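Local coordinates for protein glycosyl hydrolase, family 38 (PDB 5KBP) that probably hydrolyses alpha-mannosidic linkages, as an alpha-mannosidase of glycoside hydrolase family 38 from Enterococcus faecalis, at residues T680-E685 with V721-K726; Q713-F718 with N736-L741. One frame throughout, in Å; residues are numbered along the deposited sequence.

Contact 1 (T680-E685 with V721-K726); sequences TGMVTE and VHDQNK
Met682 lies against the Asx turn that Asp723 builds in the tight hairpin connection between strands 718-722 and 727-732. Its own segment, 680-685, carries the chain from strand 672-679 to strand 686-690, so the contact joins this loop to the end of strand 718-722 and its turn, in the C-terminal mutarotase-like beta region. CG of Met682 sits between its backbone N and carbonyl carbon (chi1 35°), and the extended chain beyond carries the thioether across the Asp723 carboxylate at about a right angle. There SD is 3.6 Å from Asp723 OD2. Met682 SD is also 3.8 Å from Lys726 NZ, while the methyl CE of Met682 reaches Val721 O at 3.3 Å. Thr680 packs on Val721, Thr680 OG1 3.6 Å from Val721 CG1 and its methyl against CB, while the methyl of Thr684 reaches His722 O; the Thr680 hydroxyl bonds to Gly744 O and that of Thr684 to Thr686 O. Both carboxylate oxygens near the sulfur are held. Asp723 OD2 takes Lys726 NZ on its syn side in a 2.7 Å salt bridge. Lys726 N donates to Asp723 OD1 at 2.8 Å, nearly in line with the C-O bond. Asn725 N reaches the same OD1 from above the carboxylate plane, 50° out of it.

Contact 2 (Q713-F718 with N736-L741); sequences QHQQAF and NEYEVL
The Tyr738 ring lies beside the strand that starts at Gln713, and His714 O meets it at the edge, near the ring plane, 3.3 Å from Tyr738 CE1. His714 C and Gln715 N also lie in plane at the edge, as does Val740 CG2 from the ring's own segment. Gln715 CB approaches obliquely, 3.4 Å from Tyr738 CD1. Gln713 CB packs by the hydroxyl end, 3.5 Å from Tyr738 CZ. Neither glutamine stacks its amide on the ring: the planes are 53° apart for Gln713 and 41° for Gln715, and NE2 of Gln713 bonds to Asn711 OD1, that of Gln715 to Leu735 O. A chi1 of 77° swings the ring over toward segment 713-718, and its OH is bonded to His687 and Arg698. Alongside runs the backbone pairing. Gln713 N gives an almost straight bond to Tyr738 O (3.0 Å), and Tyr738 N returns a longer one to Gln713 O (3.3 Å). Further on, Gln715 N bonds to Asn736 O, and the side chain of Asn736 continues the pairing by donating ND2 to Gln715 O at 3.1 Å, tilted from the carbonyl plane. Gln713 with Tyr738 is thus a hydrogen-bonded pair and His714 with Glu737 a non-hydrogen-bonded one, the register of a short antiparallel strand added to 737-740 in a large sheet of the mutarotase-like beta sandwich.

Contacts 1 and 2 have centres about 17 Å apart and touch directly through a valine pair, Val721 CG2 lying 4.1 Å from Val740 CG1. Both record the chain passing between the same two antiparallel sheets: segment 680-685 leaves the sheet of strand 672-679 for that of strand 686-690. Segment 713-718 leads from strand 713-714, paired with 737-740, to strand 718-722, whose last two residues open segment 721-726 of contact 1. Their segments alternate along the chain. His687 bridges them, packing on Val721 of contact 1 and bonding to the Tyr738 hydroxyl of contact 2. Both lie away from Phe253 and Tyr256, which bind calcium in a crystal structure of this protein, though none is bound to this chain here.

Contact 1 (T680-E685 with V721-K726)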
loop_
_atom_site.group_PDB
_atom_site.type_symbol
_atom_site.label_atom_id
_atom_site.label_comp_id
_atom_site.label_asym_id
_atom_site.label_seq_id
_atom_site.Cartn_x
_atom_site.Cartn_y
_atom_site.Cartn_z
ATOM N N THR A 680 1.667 -41.960 -2.480
ATOM C CA THR A 680 1.028 -42.682 -1.387
ATOM C C THR A 680 1.095 -44.193 -1.563
ATOM O O THR A 680 1.030 -44.923 -0.568
ATOM C CB THR A 680 -0.435 -42.253 -1.250
ATOM O OG1 THR A 680 -1.155 -42.605 -2.439
ATOM C CG2 THR A 680 -0.532 -40.749 -1.031
ATOM N N GLY A 681 1.221 -44.676 -2.797
ATOM C CA GLY A 681 1.309 -46.098 -3.048
ATOM C C GLY A 681 -0.015 -46.822 -3.128
ATOM O O GLY A 681 -0.022 -48.056 -3.204
ATOM N N MET A 682 -1.133 -46.101 -3.113
ATOM C CA MET A 682 -2.452 -46.717 -3.179
ATOM C C MET A 682 -3.321 -45.950 -4.164
ATOM O O MET A 682 -3.381 -44.717 -4.117
ATOM C CB MET A 682 -3.113 -46.757 -1.797
ATOM C CG MET A 682 -2.786 -45.565 -0.916
ATOM S SD MET A 682 -3.252 -45.835 0.805
ATOM C CE MET A 682 -2.457 -44.437 1.587
ATOM N N VAL A 683 -3.983 -46.683 -5.052
ATOM C CA VAL A 683 -4.879 -46.111 -6.051
ATOM C C VAL A 683 -6.305 -46.305 -5.552
ATOM O O VAL A 683 -6.834 -47.422 -5.572
ATOM C CB VAL A 683 -4.672 -46.753 -7.428
ATOM C CG1 VAL A 683 -5.678 -46.200 -8.427
ATOM C CG2 VAL A 683 -3.248 -46.521 -7.913
ATOM N N THR A 684 -6.929 -45.221 -5.107
ATOM C CA THR A 684 -8.271 -45.257 -4.548
ATOM C C THR A 684 -9.255 -44.572 -5.487
ATOM O O THR A 684 -8.877 -43.902 -6.453
ATOM C CB THR A 684 -8.304 -44.587 -3.170
ATOM O OG1 THR A 684 -7.961 -43.202 -3.304
ATOM C CG2 THR A 684 -7.316 -45.260 -2.228
ATOM N N GLU A 685 -10.542 -44.750 -5.187
ATOM C CA GLU A 685 -11.583 -44.089 -5.963
ATOM C C GLU A 685 -11.724 -42.621 -5.589
ATOM O O GLU A 685 -12.039 -41.794 -6.451
ATOM C CB GLU A 685 -12.920 -44.808 -5.773
ATOM N N VAL A 721 -5.101 -39.087 1.434
ATOM C CA VAL A 721 -5.366 -40.272 0.625
ATOM C C VAL A 721 -5.233 -41.484 1.534
ATOM O O VAL A 721 -4.208 -41.651 2.202
ATOM C CB VAL A 721 -4.401 -40.382 -0.571
ATOM C CG1 VAL A 721 -4.458 -41.776 -1.175
ATOM C CG2 VAL A 721 -4.730 -39.330 -1.621
ATOM N N HIS A 722 -6.265 -42.324 1.568
ATOM C CA HIS A 722 -6.262 -43.456 2.482
ATOM C C HIS A 722 -7.140 -44.572 1.936
ATOM O O HIS A 722 -8.062 -44.341 1.150
ATOM C CB HIS A 722 -6.746 -43.049 3.880
ATOM C CG HIS A 722 -8.212 -42.758 3.954
ATOM N ND1 HIS A 722 -8.738 -41.509 3.706
ATOM C CD2 HIS A 722 -9.265 -43.558 4.249
ATOM C CE1 HIS A 722 -10.052 -41.550 3.845
ATOM N NE2 HIS A 722 -10.397 -42.782 4.174
ATOM N N ASP A 723 -6.833 -45.795 2.368
ATOM C CA ASP A 723 -7.711 -46.936 2.141
ATOM C C ASP A 723 -8.188 -47.482 3.482
ATOM O O ASP A 723 -8.244 -46.745 4.471
ATOM C CB ASP A 723 -7.012 -48.025 1.319
ATOM C CG ASP A 723 -5.664 -48.434 1.897
ATOM O OD1 ASP A 723 -5.407 -48.174 3.091
ATOM O OD2 ASP A 723 -4.858 -49.029 1.151
ATOM N N GLN A 724 -8.513 -48.772 3.532
ATOM C CA GLN A 724 -9.044 -49.368 4.751
ATOM C C GLN A 724 -7.972 -49.685 5.787
ATOM O O GLN A 724 -8.319 -50.108 6.895
ATOM C CB GLN A 724 -9.818 -50.645 4.416
ATOM N N ASN A 725 -6.692 -49.491 5.470
ATOM C CA ASN A 725 -5.632 -49.905 6.383
ATOM C C ASN A 725 -4.628 -48.794 6.675
ATOM O O ASN A 725 -4.090 -48.722 7.783
ATOM C CB ASN A 725 -4.899 -51.126 5.823
ATOM C CG ASN A 725 -5.756 -52.378 5.837
ATOM O OD1 ASN A 725 -5.889 -53.041 6.866
ATOM N ND2 ASN A 725 -6.337 -52.712 4.690
ATOM N N LYS A 726 -4.362 -47.929 5.697
ATOM C CA LYS A 726 -3.318 -46.923 5.828
ATOM C C LYS A 726 -3.764 -45.628 5.164
ATOM O O LYS A 726 -4.745 -45.592 4.417
ATOM C CB LYS A 726 -1.999 -47.412 5.218
ATOM C CG LYS A 726 -2.186 -48.253 3.968
ATOM C CD LYS A 726 -0.871 -48.488 3.251
ATOM C CE LYS A 726 -1.001 -49.606 2.230
ATOM N NZ LYS A 726 -2.144 -49.384 1.303
#

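Contact 2 (Q713-F718 with N736-L741)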
loop_
_atom_site.group_PDB
_atom_site.type_symbol
_atom_site.label_atom_id
_atom_site.label_comp_id
_atom_site.label_asym_id
_atom_site.label_seq_id
_atom_site.Cartn_x
_atom_site.Cartn_y
_atom_site.Cartn_z
ATOM N N GLN A 713 -7.157 -29.064 -7.960
ATOM C CA GLN A 713 -8.208 -28.869 -6.976
ATOM C C GLN A 713 -7.758 -27.875 -5.915
ATOM O O GLN A 713 -6.561 -27.669 -5.692
ATOM C CB GLN A 713 -8.598 -30.196 -6.313
ATOM C CG GLN A 713 -9.254 -31.194 -7.248
ATOM C CD GLN A 713 -10.653 -30.778 -7.650
ATOM O OE1 GLN A 713 -11.309 -30.003 -6.954
ATOM N NE2 GLN A 713 -11.120 -31.295 -8.780
ATOM N N HIS A 714 -8.736 -27.261 -5.254
ATOM C CA HIS A 714 -8.473 -26.327 -4.169
ATOM C C HIS A 714 -8.371 -27.077 -2.848
ATOM O O HIS A 714 -9.134 -28.009 -2.587
ATOM C CB HIS A 714 -9.578 -25.274 -4.071
ATOM C CG HIS A 714 -9.832 -24.534 -5.348
ATOM N ND1 HIS A 714 -10.615 -25.044 -6.361
ATOM C CD2 HIS A 714 -9.413 -23.317 -5.771
ATOM C CE1 HIS A 714 -10.665 -24.174 -7.355
ATOM N NE2 HIS A 714 -9.944 -23.119 -7.023
ATOM N N GLN A 715 -7.424 -26.661 -2.012
ATOM C CA GLN A 715 -7.303 -27.185 -0.662
ATOM C C GLN A 715 -7.066 -26.034 0.304
ATOM O O GLN A 715 -6.569 -24.971 -0.073
ATOM C CB GLN A 715 -6.164 -28.207 -0.531
ATOM C CG GLN A 715 -4.769 -27.603 -0.580
ATOM C CD GLN A 715 -3.683 -28.616 -0.274
ATOM O OE1 GLN A 715 -3.945 -29.663 0.317
ATOM N NE2 GLN A 715 -2.456 -28.310 -0.680
ATOM N N GLN A 716 -7.441 -26.261 1.559
ATOM C CA GLN A 716 -7.187 -25.293 2.616
ATOM C C GLN A 716 -5.949 -25.693 3.406
ATOM O O GLN A 716 -4.836 -25.259 3.091
ATOM C CB GLN A 716 -8.401 -25.172 3.540
ATOM C CG GLN A 716 -9.482 -24.229 3.035
ATOM C CD GLN A 716 -9.208 -22.780 3.392
ATOM O OE1 GLN A 716 -8.906 -22.459 4.541
ATOM N NE2 GLN A 716 -9.311 -21.896 2.405
ATOM N N ALA A 717 -6.130 -26.535 4.421
ATOM C CA ALA A 717 -5.045 -26.881 5.329
ATOM C C ALA A 717 -4.371 -28.207 5.007
ATOM O O ALA A 717 -3.205 -28.389 5.367
ATOM C CB ALA A 717 -5.556 -26.918 6.774
ATOM N N PHE A 718 -5.056 -29.134 4.339
ATOM C CA PHE A 718 -4.483 -30.459 4.129
ATOM C C PHE A 718 -5.185 -31.162 2.974
ATOM O O PHE A 718 -6.209 -30.705 2.462
ATOM C CB PHE A 718 -4.572 -31.306 5.403
ATOM C CG PHE A 718 -5.969 -31.453 5.938
ATOM C CD1 PHE A 718 -6.820 -32.425 5.436
ATOM C CD2 PHE A 718 -6.433 -30.622 6.946
ATOM C CE1 PHE A 718 -8.106 -32.561 5.922
ATOM C CE2 PHE A 718 -7.717 -30.756 7.439
ATOM C CZ PHE A 718 -8.554 -31.728 6.925
ATOM N N ASN A 736 -2.234 -23.795 -1.761
ATOM C CA ASN A 736 -3.648 -24.121 -1.885
ATOM C C ASN A 736 -4.003 -24.880 -3.158
ATOM O O ASN A 736 -5.176 -25.223 -3.342
ATOM C CB ASN A 736 -4.481 -22.837 -1.801
ATOM C CG ASN A 736 -4.264 -22.090 -0.499
ATOM O OD1 ASN A 736 -3.862 -20.927 -0.496
ATOM N ND2 ASN A 736 -4.524 -22.760 0.616
ATOM N N GLU A 737 -3.042 -25.156 -4.037
ATOM C CA GLU A 737 -3.287 -25.961 -5.228
ATOM C C GLU A 737 -2.635 -27.325 -5.063
ATOM O O GLU A 737 -1.456 -27.414 -4.699
ATOM C CB GLU A 737 -2.755 -25.282 -6.492
ATOM C CG GLU A 737 -3.185 -25.988 -7.772
ATOM C CD GLU A 737 -2.447 -25.490 -8.995
ATOM O OE1 GLU A 737 -1.426 -26.105 -9.369
ATOM O OE2 GLU A 737 -2.883 -24.480 -9.581
ATOM N N TYR A 738 -3.398 -28.380 -5.339
ATOM C CA TYR A 738 -2.889 -29.741 -5.282
ATOM C C TYR A 738 -3.504 -30.548 -6.414
ATOM O O TYR A 738 -4.455 -30.117 -7.074
ATOM C CB TYR A 738 -3.191 -30.406 -3.932
ATOM C CG TYR A 738 -4.622 -30.875 -3.790
ATOM C CD1 TYR A 738 -5.621 -29.999 -3.393
ATOM C CD2 TYR A 738 -4.974 -32.194 -4.053
ATOM C CE1 TYR A 738 -6.929 -30.420 -3.260
ATOM C CE2 TYR A 738 -6.281 -32.623 -3.928
ATOM C CZ TYR A 738 -7.254 -31.731 -3.530
ATOM O OH TYR A 738 -8.556 -32.154 -3.402
ATOM N N GLU A 739 -2.953 -31.739 -6.629
ATOM C CA GLU A 739 -3.499 -32.683 -7.593
ATOM C C GLU A 739 -3.137 -34.092 -7.155
ATOM O O GLU A 739 -1.985 -34.355 -6.796
ATOM C CB GLU A 739 -2.970 -32.412 -9.007
ATOM C CG GLU A 739 -3.442 -33.422 -10.042
ATOM C CD GLU A 739 -2.997 -33.075 -11.448
ATOM O OE1 GLU A 739 -3.674 -33.500 -12.407
ATOM O OE2 GLU A 739 -1.973 -32.376 -11.596
ATOM N N VAL A 740 -4.117 -34.986 -7.177
ATOM C CA VAL A 740 -3.910 -36.394 -6.859
ATOM C C VAL A 740 -3.713 -37.128 -8.178
ATOM O O VAL A 740 -4.651 -37.269 -8.969
ATOM C CB VAL A 740 -5.083 -36.974 -6.060
ATOM C CG1 VAL A 740 -4.792 -38.412 -5.664
ATOM C CG2 VAL A 740 -5.357 -36.121 -4.833
ATOM N N LEU A 741 -2.491 -37.593 -8.420
ATOM C CA LEU A 741 -2.164 -38.217 -9.691
ATOM C C LEU A 741 -2.770 -39.619 -9.775
ATOM O O LEU A 741 -3.301 -40.162 -8.801
ATOM C CB LEU A 741 -0.649 -38.263 -9.889
ATOM C CG LEU A 741 -0.009 -37.092 -10.645
ATOM C CD1 LEU A 741 -0.503 -35.742 -10.136
ATOM C CD2 LEU A 741 1.507 -37.166 -10.555
#